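Local coordinates for glyoxalase family protein (Bacillus cereus, PDB 1ZSW) that binds zinc and belongs to the glyoxalase (vicinal oxygen chelate) family, although the reaction it serves has not been established, at residues V188-L191 and D192-A195; V207-D211 and Q212-F216; Y259-E262 and Q263-R267; I275-F278 and Y279-S282. All coordinates share one frame; numbering follows the deposited sequence. Where two conformers were deposited one is given.

Contact 1: residues V188-L191 and D192-A195; sequences VRRL and DKMA
R190 and D192 meet in a two-pronged salt bridge just where the helix begins. The arginine presents the side of its guanidinium: NE reaches D192 OD1 at 2.9 Å, while NH2 of R190 takes D192 OD2 at 2.7 Å. Each carboxylate oxygen uses its syn lone pair, and the two flat groups are turned only 19° apart, so both bonds run close to the guanidinium plane. The arginine folds back to achieve this, bending at chi2 and chi3, and D192 meets it by holding CG between its own backbone N and carbonyl carbon (chi1 57°). K193 lies over one guanidinium face with CG, and K193 CG is also 3.8 Å from R190 CB.

R190 is also the N-cap residue. Its O accepts from M194 N at 3.2 Å, in the carbonyl plane, and more weakly from K193 N; the next bond of the helix, A195 N to L191 O at 2.9 Å, follows one residue on. On the buried side, M194 bends at chi2 and chi3 to bring CE against V188 CG1 at 4.0 Å, the two side chains crossing at about a right angle.

These residues carry the chain from strand 180-188 into helix 191-201. V188, L191 and M194 all pack on V229 of strand 227-231, and L191 and A195 reach R209 of strand 205-209.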
loop_
_atom_site.group_PDB
_atom_site.type_symbol
_atom_site.label_atom_id
_atom_site.label_comp_id
_atom_site.label_asym_id
_atom_site.label_seq_id
_atom_site.Cartn_x
_atom_site.Cartn_y
_atom_site.Cartn_z
ATOM N N VAL A 188 8.460 -3.170 -14.560
ATOM C CA VAL A 188 8.705 -4.563 -14.868
ATOM C C VAL A 188 9.462 -4.761 -16.191
ATOM O O VAL A 188 9.437 -3.874 -17.045
ATOM C CB VAL A 188 7.362 -5.372 -14.968
ATOM C CG1 VAL A 188 6.675 -5.413 -13.587
ATOM C CG2 VAL A 188 6.402 -4.777 -16.021
ATOM N N ARG A 189 10.105 -5.916 -16.344
ATOM C CA ARG A 189 10.710 -6.299 -17.655
ATOM C C ARG A 189 9.667 -6.713 -18.672
ATOM O O ARG A 189 9.809 -6.426 -19.882
ATOM C CB ARG A 189 11.693 -7.454 -17.469
ATOM C CG ARG A 189 12.927 -7.096 -16.655
ATOM C CD ARG A 189 14.142 -6.696 -17.570
ATOM N NE ARG A 189 15.356 -6.489 -16.770
ATOM C CZ ARG A 189 15.815 -7.368 -15.884
ATOM N NH1 ARG A 189 15.198 -8.533 -15.727
ATOM N NH2 ARG A 189 16.873 -7.099 -15.152
ATOM N N ARG A 190 8.650 -7.428 -18.200
ATOM C CA ARG A 190 7.593 -8.000 -19.054
ATOM C C ARG A 190 6.221 -7.439 -18.714
ATOM O O ARG A 190 5.463 -8.006 -17.914
ATOM C CB ARG A 190 7.591 -9.533 -18.938
ATOM C CG ARG A 190 8.873 -10.177 -19.417
ATOM C CD ARG A 190 8.983 -10.143 -20.942
ATOM N NE ARG A 190 7.793 -10.657 -21.630
ATOM C CZ ARG A 190 7.675 -11.869 -22.175
ATOM N NH1 ARG A 190 8.668 -12.753 -22.086
ATOM N NH2 ARG A 190 6.533 -12.213 -22.773
ATOM N N LEU A 191 5.901 -6.319 -19.341
ATOM C CA LEU A 191 4.625 -5.655 -19.153
ATOM C C LEU A 191 3.451 -6.533 -19.585
ATOM O O LEU A 191 2.406 -6.548 -18.931
ATOM C CB LEU A 191 4.658 -4.319 -19.922
ATOM C CG LEU A 191 3.450 -3.388 -19.835
ATOM C CD1 LEU A 191 3.877 -1.933 -20.010
ATOM C CD2 LEU A 191 2.366 -3.786 -20.839
ATOM N N ASP A 192 3.626 -7.313 -20.660
ATOM C CA ASP A 192 2.557 -8.222 -21.105
ATOM C C ASP A 192 2.166 -9.254 -20.064
ATOM O O ASP A 192 0.985 -9.555 -19.869
ATOM C CB ASP A 192 2.932 -8.909 -22.442
ATOM C CG ASP A 192 4.244 -9.698 -22.376
ATOM O OD1 ASP A 192 5.145 -9.370 -21.568
ATOM O OD2 ASP A 192 4.400 -10.653 -23.179
ATOM N N LYS A 193 3.169 -9.775 -19.376
ATOM C CA LYS A 193 2.926 -10.806 -18.365
ATOM C C LYS A 193 2.205 -10.189 -17.178
ATOM O O LYS A 193 1.285 -10.807 -16.628
ATOM C CB LYS A 193 4.253 -11.474 -17.965
ATOM C CG LYS A 193 4.936 -12.226 -19.132
ATOM C CD LYS A 193 5.931 -13.246 -18.598
ATOM C CE LYS A 193 5.960 -14.525 -19.453
ATOM N NZ LYS A 193 4.753 -15.398 -19.231
ATOM N N MET A 194 2.596 -8.983 -16.782
ATOM C CA MET A 194 1.929 -8.319 -15.654
ATOM C C MET A 194 0.483 -7.980 -16.006
ATOM O O MET A 194 -0.441 -8.211 -15.211
ATOM C CB MET A 194 2.704 -7.061 -15.200
ATOM C CG MET A 194 2.004 -6.273 -14.067
ATOM S SD MET A 194 1.783 -7.235 -12.544
ATOM C CE MET A 194 3.437 -7.222 -11.999
ATOM N N ALA A 195 0.283 -7.456 -17.219
ATOM C CA ALA A 195 -1.058 -7.150 -17.703
ATOM C C ALA A 195 -1.958 -8.366 -17.677
ATOM O O ALA A 195 -3.101 -8.254 -17.245
ATOM C CB ALA A 195 -0.992 -6.564 -19.131
#

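Contact 2: residues V207-D211 and Q212-F216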
loop_
_atom_site.group_PDB
_atom_site.type_symbol
_atom_site.label_atom_id
_atom_site.label_comp_id
_atom_site.label_asym_id
_atom_site.label_seq_id
_atom_site.Cartn_x
_atom_site.Cartn_y
_atom_site.Cartn_z
ATOM N N VAL A 207 -7.195 0.407 -18.644
ATOM C CA VAL A 207 -7.569 1.774 -18.994
ATOM C C VAL A 207 -6.867 2.171 -20.281
ATOM O O VAL A 207 -7.488 2.738 -21.194
ATOM C CB VAL A 207 -7.190 2.740 -17.863
ATOM C CG1 VAL A 207 -7.334 4.216 -18.304
ATOM C CG2 VAL A 207 -8.011 2.420 -16.614
ATOM N N SER A 208 -5.574 1.880 -20.341
ATOM C CA SER A 208 -4.756 2.110 -21.513
ATOM C C SER A 208 -3.582 1.149 -21.524
ATOM O O SER A 208 -3.254 0.543 -20.497
ATOM C CB SER A 208 -4.274 3.547 -21.510
ATOM O OG SER A 208 -3.549 3.841 -20.333
ATOM N N ARG A 209 -2.953 0.974 -22.688
ATOM C CA ARG A 209 -1.757 0.139 -22.799
ATOM C C ARG A 209 -0.981 0.385 -24.060
ATOM O O ARG A 209 -1.540 0.310 -25.162
ATOM C CB ARG A 209 -2.075 -1.358 -22.772
ATOM C CG ARG A 209 -0.791 -2.210 -22.790
ATOM C CD ARG A 209 -0.923 -3.436 -23.639
ATOM N NE ARG A 209 -1.789 -4.428 -23.019
ATOM C CZ ARG A 209 -1.416 -5.658 -22.682
ATOM N NH1 ARG A 209 -0.180 -6.087 -22.914
ATOM N NH2 ARG A 209 -2.300 -6.470 -22.129
ATOM N N ASN A 210 0.313 0.635 -23.887
ATOM C CA ASN A 210 1.264 0.600 -24.989
ATOM C C ASN A 210 2.483 -0.182 -24.517
ATOM O O ASN A 210 2.449 -0.757 -23.410
ATOM C CB ASN A 210 1.601 2.015 -25.482
ATOM C CG ASN A 210 2.106 2.906 -24.393
ATOM O OD1 ASN A 210 3.153 2.649 -23.793
ATOM N ND2 ASN A 210 1.377 3.985 -24.132
ATOM N N ASP A 211 3.544 -0.219 -25.326
ATOM C CA ASP A 211 4.753 -0.963 -24.988
ATOM C C ASP A 211 5.528 -0.416 -23.784
ATOM O O ASP A 211 6.320 -1.150 -23.168
ATOM C CB ASP A 211 5.693 -1.022 -26.204
ATOM C CG ASP A 211 5.202 -1.972 -27.276
ATOM O OD1 ASP A 211 4.266 -2.751 -27.010
ATOM O OD2 ASP A 211 5.766 -1.945 -28.394
ATOM N N GLN A 212 5.300 0.859 -23.459
ATOM C CA GLN A 212 6.056 1.555 -22.430
ATOM C C GLN A 212 5.310 1.560 -21.098
ATOM O O GLN A 212 5.929 1.498 -20.035
ATOM C CB GLN A 212 6.340 3.007 -22.853
ATOM C CG GLN A 212 7.369 3.148 -24.005
ATOM C CD GLN A 212 6.788 2.777 -25.369
ATOM O OE1 GLN A 212 5.758 3.312 -25.793
ATOM N NE2 GLN A 212 7.448 1.851 -26.060
ATOM N N GLU A 213 3.994 1.671 -21.166
ATOM C CA GLU A 213 3.167 1.838 -19.931
ATOM C C GLU A 213 1.746 1.395 -20.114
ATOM O O GLU A 213 1.153 1.555 -21.182
ATOM C CB GLU A 213 3.168 3.303 -19.506
ATOM C CG GLU A 213 2.380 3.537 -18.187
ATOM C CD GLU A 213 2.472 4.950 -17.713
ATOM O OE1 GLU A 213 3.534 5.316 -17.167
ATOM O OE2 GLU A 213 1.480 5.694 -17.887
ATOM N N ALA A 214 1.141 0.839 -19.068
ATOM C CA ALA A 214 -0.248 0.462 -19.165
ATOM C C ALA A 214 -0.855 0.845 -17.814
ATOM O O ALA A 214 -0.123 0.951 -16.808
ATOM C CB ALA A 214 -0.406 -1.014 -19.461
ATOM N N ILE A 215 -2.151 1.102 -17.799
ATOM C CA ILE A 215 -2.827 1.546 -16.560
ATOM C C ILE A 215 -4.032 0.676 -16.355
ATOM O O ILE A 215 -4.775 0.425 -17.292
ATOM C CB ILE A 215 -3.184 3.057 -16.594
ATOM C CG1 ILE A 215 -1.898 3.901 -16.672
ATOM C CG2 ILE A 215 -4.043 3.428 -15.377
ATOM C CD1 ILE A 215 -2.164 5.445 -16.565
ATOM N N PHE A 216 -4.230 0.152 -15.122
ATOM C CA PHE A 216 -5.294 -0.779 -14.832
ATOM C C PHE A 216 -6.000 -0.294 -13.594
ATOM O O PHE A 216 -5.364 0.341 -12.720
ATOM C CB PHE A 216 -4.722 -2.192 -14.524
ATOM C CG PHE A 216 -3.928 -2.754 -15.657
ATOM C CD1 PHE A 216 -4.551 -3.521 -16.648
ATOM C CD2 PHE A 216 -2.562 -2.483 -15.759
ATOM C CE1 PHE A 216 -3.794 -3.995 -17.755
ATOM C CE2 PHE A 216 -1.803 -2.989 -16.852
ATOM C CZ PHE A 216 -2.428 -3.738 -17.825
HETATM O O HOH W 1 -1.018 3.320 -21.240
#
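N210 turns its side chain back over the turn, and its OD1 accepts from two backbone amides: Q212 N at 2.8 Å, in the plane of the side-chain carbonyl, and E213 N at 2.9 Å from OD1, from above that plane. CG of N210 sits between its own N and carbonyl carbon (chi1 55°), which puts OD1 over these two N-H groups. The backbone of N210 is tied down as well, its N giving a nearly straight bond to E213 O at 3.0 Å.

Further from the turn, S208 and I215 form a hydrogen-bonded antiparallel pair, with I215 N bonded to S208 O at 3.0 Å. The return bond is disturbed: I215 O accepts from V207 N at 2.8 Å and only weakly from S208 N, so V207 and S208 together face one residue. Between the S208-I215 pair and the N210 N to E213 O bond lies the non-hydrogen-bonded pair of R209 and A214, where R209 CG rests on A214 CB at 3.6 Å. A water joins S208 OG to E213 O, its oxygen 2.8 Å from E213 O, to which it donates; that carbonyl thus has two partners, this water and N210 N.

On its other edge strand 213-217 bonds to strand 227-231, through Q212 with Y231, A214 with V229 and F216 with I227. R209 NH2 makes a salt bridge with E206, and F216 packs on A195 and L198 of helix 191-201. The whole is a beta hairpin of strands 205-209 and 213-217 with a classic beta bulge at V207, S208 and I215.

Contact 3: residues Y259-E262 and Q263-R267; sequences YWEE and QVKQR
Q263 lies flat over one face of the Y259 ring. Its CG is 3.8 Å from the centroid of the Y259 ring in a CH-pi contact, 23° off the normal, and the amide continues across the ring with its plane turned just 14° from it. A bend at chi2 lays the glutamine along the ring, and its CG also touches W260 CE3 at 4.0 Å. The phenol hydroxyl has its partner elsewhere, the backbone N of M25.

E262 turns toward Q266 by a bend at chi2 (76°). OE2 of E262 receives Q266 NE2 at 2.7 Å, but the donor comes from well above the carboxylate plane, and carboxylate and amide stand far from coplanar.

E261 and K265 run side by side without a direct ion pair: E261 OE2 and K265 NZ remain 4.3 Å apart, joined by a water that donates to the carboxylate and accepts from the lysine. E261 OE2 is also hydrogen-bonded to S271 OG.

Backbone bonds such as V264 N to W260 O at 3.0 Å make this a regular alpha helix. Helix 254-266 lays its inner side on helix 191-201, with W260, Q263 and R267 on I201, and on strand 280-286, with E261 on L283 and V264 on F285.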
loop_
_atom_site.group_PDB
_atom_site.type_symbol
_atom_site.label_atom_id
_atom_site.label_comp_id
_atom_site.label_asym_id
_atom_site.label_seq_id
_atom_site.Cartn_x
_atom_site.Cartn_y
_atom_site.Cartn_z
ATOM N N TYR A 259 -10.932 -18.382 -2.487
ATOM C CA TYR A 259 -11.165 -18.379 -3.915
ATOM C C TYR A 259 -9.929 -17.905 -4.670
ATOM O O TYR A 259 -9.475 -18.557 -5.605
ATOM C CB TYR A 259 -12.378 -17.519 -4.269
ATOM C CG TYR A 259 -12.449 -17.201 -5.745
ATOM C CD1 TYR A 259 -11.930 -16.000 -6.238
ATOM C CD2 TYR A 259 -13.009 -18.100 -6.655
ATOM C CE1 TYR A 259 -11.949 -15.677 -7.587
ATOM C CE2 TYR A 259 -13.041 -17.790 -8.041
ATOM C CZ TYR A 259 -12.527 -16.567 -8.498
ATOM O OH TYR A 259 -12.536 -16.241 -9.850
ATOM N N TRP A 260 -9.344 -16.797 -4.210
ATOM C CA TRP A 260 -8.165 -16.252 -4.878
ATOM C C TRP A 260 -6.944 -17.136 -4.724
ATOM O O TRP A 260 -6.161 -17.229 -5.640
ATOM C CB TRP A 260 -7.881 -14.814 -4.415
ATOM C CG TRP A 260 -8.915 -13.833 -4.924
ATOM C CD1 TRP A 260 -9.792 -13.116 -4.183
ATOM C CD2 TRP A 260 -9.201 -13.530 -6.302
ATOM N NE1 TRP A 260 -10.609 -12.353 -5.009
ATOM C CE2 TRP A 260 -10.269 -12.596 -6.312
ATOM C CE3 TRP A 260 -8.695 -13.989 -7.515
ATOM C CZ2 TRP A 260 -10.810 -12.080 -7.507
ATOM C CZ3 TRP A 260 -9.220 -13.461 -8.718
ATOM C CH2 TRP A 260 -10.293 -12.532 -8.684
ATOM N N GLU A 261 -6.812 -17.798 -3.577
ATOM C CA GLU A 261 -5.728 -18.751 -3.420
ATOM C C GLU A 261 -5.798 -19.820 -4.481
ATOM O O GLU A 261 -4.809 -20.134 -5.111
ATOM C CB GLU A 261 -5.697 -19.402 -2.056
ATOM C CG GLU A 261 -4.493 -20.324 -1.997
ATOM C CD GLU A 261 -4.159 -20.774 -0.612
ATOM O OE1 GLU A 261 -5.089 -21.020 0.183
ATOM O OE2 GLU A 261 -2.946 -20.858 -0.335
ATOM N N GLU A 262 -7.001 -20.353 -4.699
ATOM C CA GLU A 262 -7.203 -21.312 -5.781
ATOM C C GLU A 262 -6.861 -20.764 -7.172
ATOM O O GLU A 262 -6.175 -21.417 -7.957
ATOM C CB GLU A 262 -8.639 -21.801 -5.745
ATOM C CG GLU A 262 -8.953 -22.820 -6.795
ATOM C CD GLU A 262 -8.407 -24.212 -6.492
ATOM O OE1 GLU A 262 -7.713 -24.396 -5.447
ATOM O OE2 GLU A 262 -8.694 -25.124 -7.323
ATOM N N GLN A 263 -7.318 -19.557 -7.496
ATOM C CA GLN A 263 -6.966 -18.962 -8.784
ATOM C C GLN A 263 -5.475 -18.783 -9.035
ATOM O O GLN A 263 -4.969 -19.034 -10.138
ATOM C CB GLN A 263 -7.698 -17.614 -8.963
ATOM C CG GLN A 263 -9.212 -17.740 -8.847
ATOM C CD GLN A 263 -9.785 -18.731 -9.862
ATOM O OE1 GLN A 263 -10.461 -19.697 -9.499
ATOM N NE2 GLN A 263 -9.514 -18.492 -11.128
ATOM N N VAL A 264 -4.770 -18.345 -7.999
ATOM C CA VAL A 264 -3.335 -18.136 -8.055
ATOM C C VAL A 264 -2.600 -19.449 -8.307
ATOM O O VAL A 264 -1.729 -19.517 -9.162
ATOM C CB VAL A 264 -2.880 -17.455 -6.759
ATOM C CG1 VAL A 264 -1.387 -17.532 -6.563
ATOM C CG2 VAL A 264 -3.425 -16.000 -6.788
ATOM N N LYS A 265 -3.013 -20.485 -7.601
ATOM C CA LYS A 265 -2.412 -21.818 -7.756
ATOM C C LYS A 265 -2.631 -22.367 -9.171
ATOM O O LYS A 265 -1.732 -22.961 -9.778
ATOM C CB LYS A 265 -3.029 -22.777 -6.738
ATOM C CG LYS A 265 -2.512 -22.632 -5.325
ATOM C CD LYS A 265 -2.899 -23.857 -4.491
ATOM C CE LYS A 265 -2.335 -23.731 -3.101
ATOM N NZ LYS A 265 -2.865 -24.761 -2.156
ATOM N N GLN A 266 -3.830 -22.161 -9.715
ATOM C CA GLN A 266 -4.145 -22.658 -11.064
ATOM C C GLN A 266 -3.287 -22.019 -12.120
ATOM O O GLN A 266 -3.044 -22.615 -13.158
ATOM C CB GLN A 266 -5.629 -22.470 -11.427
ATOM C CG GLN A 266 -6.618 -23.177 -10.490
ATOM C CD GLN A 266 -6.521 -24.711 -10.471
ATOM O OE1 GLN A 266 -5.733 -25.328 -11.198
ATOM N NE2 GLN A 266 -7.344 -25.328 -9.609
ATOM N N ARG A 267 -2.805 -20.798 -11.870
ATOM C CA ARG A 267 -1.949 -20.118 -12.843
ATOM C C ARG A 267 -0.446 -20.390 -12.582
ATOM O O ARG A 267 0.437 -19.856 -13.263
ATOM C CB ARG A 267 -2.257 -18.609 -12.873
ATOM C CG ARG A 267 -3.764 -18.209 -12.855
ATOM C CD ARG A 267 -4.558 -18.703 -14.035
ATOM N NE ARG A 267 -5.771 -17.921 -14.298
ATOM C CZ ARG A 267 -6.870 -17.927 -13.540
ATOM N NH1 ARG A 267 -6.924 -18.635 -12.415
ATOM N NH2 ARG A 267 -7.925 -17.208 -13.909
HETATM O O HOH W 2 -1.698 -23.114 0.141
#

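Contact 4: residues I275-F278 and Y279-S282; sequences IDRF and YFKS
I275 and S282 form a hydrogen-bonded antiparallel pair, I275 N to S282 O at 2.7 Å and S282 N to I275 O at 3.0 Å, and beyond the non-hydrogen-bonded pair of D276 and K281 the tip is tied by R277 N to F280 O at 2.8 Å.

D276 folds an Asx turn into the loop: its OD1 accepts F278 N at 2.8 Å, from above the carboxylate plane. The side chain also lies across K281 CG, while the lysine's amino group goes to D254. At the tip, F278 turns an edge toward the face of Y279 in an offset edge-to-face pair, with centroids 5.3 Å apart and planes at 72°; F278 CD2 and Y279 CE2 approach to 3.5 Å.

R277 CB makes an off-centre CH-pi contact with the F280 ring, 3.7 Å from F280 CE1. R277 NE is hydrogen-bonded to Y284 OH, and NH1 forms a salt bridge with D64. The F280 ring meets H32 edge-to-face and also touches the H33 ring.

S282 OG is hydrogen-bonded to E294 OE2, and E294 binds zinc with H33 and H246, so S282 is a second-shell residue. This is a beta hairpin at the edge of the metal-bearing sheet, with F280 lining the zinc site as well.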
loop_
_atom_site.group_PDB
_atom_site.type_symbol
_atom_site.label_atom_id
_atom_site.label_comp_id
_atom_site.label_asym_id
_atom_site.label_seq_id
_atom_site.Cartn_x
_atom_site.Cartn_y
_atom_site.Cartn_z
ATOM N N ILE A 275 -2.275 -17.026 5.843
ATOM C CA ILE A 275 -1.672 -16.776 7.160
ATOM C C ILE A 275 -2.529 -15.763 7.934
ATOM O O ILE A 275 -2.947 -14.745 7.392
ATOM C CB ILE A 275 -0.264 -16.190 6.989
ATOM C CG1 ILE A 275 0.659 -17.151 6.215
ATOM C CG2 ILE A 275 0.339 -15.803 8.363
ATOM C CD1 ILE A 275 1.852 -16.465 5.548
ATOM N N ASP A 276 -2.818 -16.052 9.196
ATOM C CA ASP A 276 -3.544 -15.118 10.030
ATOM C C ASP A 276 -2.587 -14.069 10.587
ATOM O O ASP A 276 -1.646 -14.380 11.344
ATOM C CB ASP A 276 -4.286 -15.855 11.147
ATOM C CG ASP A 276 -5.253 -14.963 11.872
ATOM O OD1 ASP A 276 -5.217 -13.729 11.648
ATOM O OD2 ASP A 276 -6.050 -15.488 12.680
ATOM N N ARG A 277 -2.795 -12.823 10.146
ATOM C CA ARG A 277 -1.957 -11.705 10.544
ATOM C C ARG A 277 -2.621 -10.916 11.671
ATOM O O ARG A 277 -2.171 -9.810 12.006
ATOM C CB ARG A 277 -1.656 -10.807 9.333
ATOM C CG ARG A 277 -0.744 -11.445 8.264
ATOM C CD ARG A 277 0.585 -11.923 8.833
ATOM N NE ARG A 277 1.648 -12.043 7.822
ATOM C CZ ARG A 277 2.813 -12.655 8.040
ATOM N NH1 ARG A 277 3.041 -13.262 9.215
ATOM N NH2 ARG A 277 3.735 -12.711 7.078
ATOM N N PHE A 278 -3.645 -11.527 12.268
ATOM C CA PHE A 278 -4.437 -10.971 13.366
ATOM C C PHE A 278 -5.396 -9.867 12.920
ATOM O O PHE A 278 -6.618 -10.011 13.041
ATOM C CB PHE A 278 -3.559 -10.548 14.563
ATOM C CG PHE A 278 -4.336 -10.315 15.833
ATOM C CD1 PHE A 278 -5.050 -11.347 16.429
ATOM C CD2 PHE A 278 -4.332 -9.069 16.437
ATOM C CE1 PHE A 278 -5.767 -11.134 17.602
ATOM C CE2 PHE A 278 -5.042 -8.851 17.615
ATOM C CZ PHE A 278 -5.762 -9.884 18.191
ATOM N N TYR A 279 -4.843 -8.793 12.359
ATOM C CA TYR A 279 -5.647 -7.673 11.902
ATOM C C TYR A 279 -6.346 -7.990 10.572
ATOM O O TYR A 279 -7.251 -7.262 10.163
ATOM C CB TYR A 279 -4.765 -6.449 11.772
ATOM C CG TYR A 279 -3.906 -6.249 13.014
ATOM C CD1 TYR A 279 -2.517 -6.338 12.938
ATOM C CD2 TYR A 279 -4.497 -6.007 14.265
ATOM C CE1 TYR A 279 -1.722 -6.155 14.067
ATOM C CE2 TYR A 279 -3.716 -5.831 15.398
ATOM C CZ TYR A 279 -2.328 -5.907 15.294
ATOM O OH TYR A 279 -1.530 -5.746 16.419
ATOM N N PHE A 280 -5.919 -9.082 9.930
ATOM C CA PHE A 280 -6.528 -9.609 8.708
ATOM C C PHE A 280 -5.911 -10.972 8.421
ATOM O O PHE A 280 -4.858 -11.320 9.004
ATOM C CB PHE A 280 -6.282 -8.641 7.510
ATOM C CG PHE A 280 -4.830 -8.191 7.356
ATOM C CD1 PHE A 280 -3.889 -8.999 6.684
ATOM C CD2 PHE A 280 -4.417 -6.941 7.854
ATOM C CE1 PHE A 280 -2.540 -8.572 6.517
ATOM C CE2 PHE A 280 -3.055 -6.514 7.701
ATOM C CZ PHE A 280 -2.135 -7.359 7.022
ATOM N N LYS A 281 -6.520 -11.742 7.511
ATOM C CA LYS A 281 -5.858 -12.925 6.976
ATOM C C LYS A 281 -5.371 -12.612 5.552
ATOM O O LYS A 281 -5.982 -11.793 4.840
ATOM C CB LYS A 281 -6.773 -14.149 6.968
ATOM C CG LYS A 281 -7.364 -14.529 8.346
ATOM C CD LYS A 281 -7.844 -15.993 8.204
ATOM C CE LYS A 281 -8.580 -16.530 9.447
ATOM N NZ LYS A 281 -9.753 -15.714 9.775
ATOM N N SER A 282 -4.278 -13.226 5.162
ATOM C CA SER A 282 -3.728 -12.936 3.842
ATOM C C SER A 282 -2.939 -14.084 3.259
ATOM O O SER A 282 -2.583 -15.050 3.986
ATOM C CB SER A 282 -2.889 -11.700 3.945
ATOM O OG SER A 282 -1.663 -11.967 4.581
#

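Following the chain, contact 1 closes the short turn from strand 180-188 into helix 191-201, and contact 2 closes the hairpin between strands 205-209 and 213-217. These two touch, A195 CB lying 3.4 Å from F216 CZ, and so join helix 191-201 to the hairpin of the second sheet. Contact 3 lies within the later helix 254-266 and closes successive helical turns; contact 4 closes the hairpin that follows it, from strand 275-276 into 280-286, at the edge of the sheet that carries the zinc ligands. All four come in series, with none nested or crossing. Contacts 2 and 4 lie on opposite sides of the chain's centre, their centres about 33 Å apart.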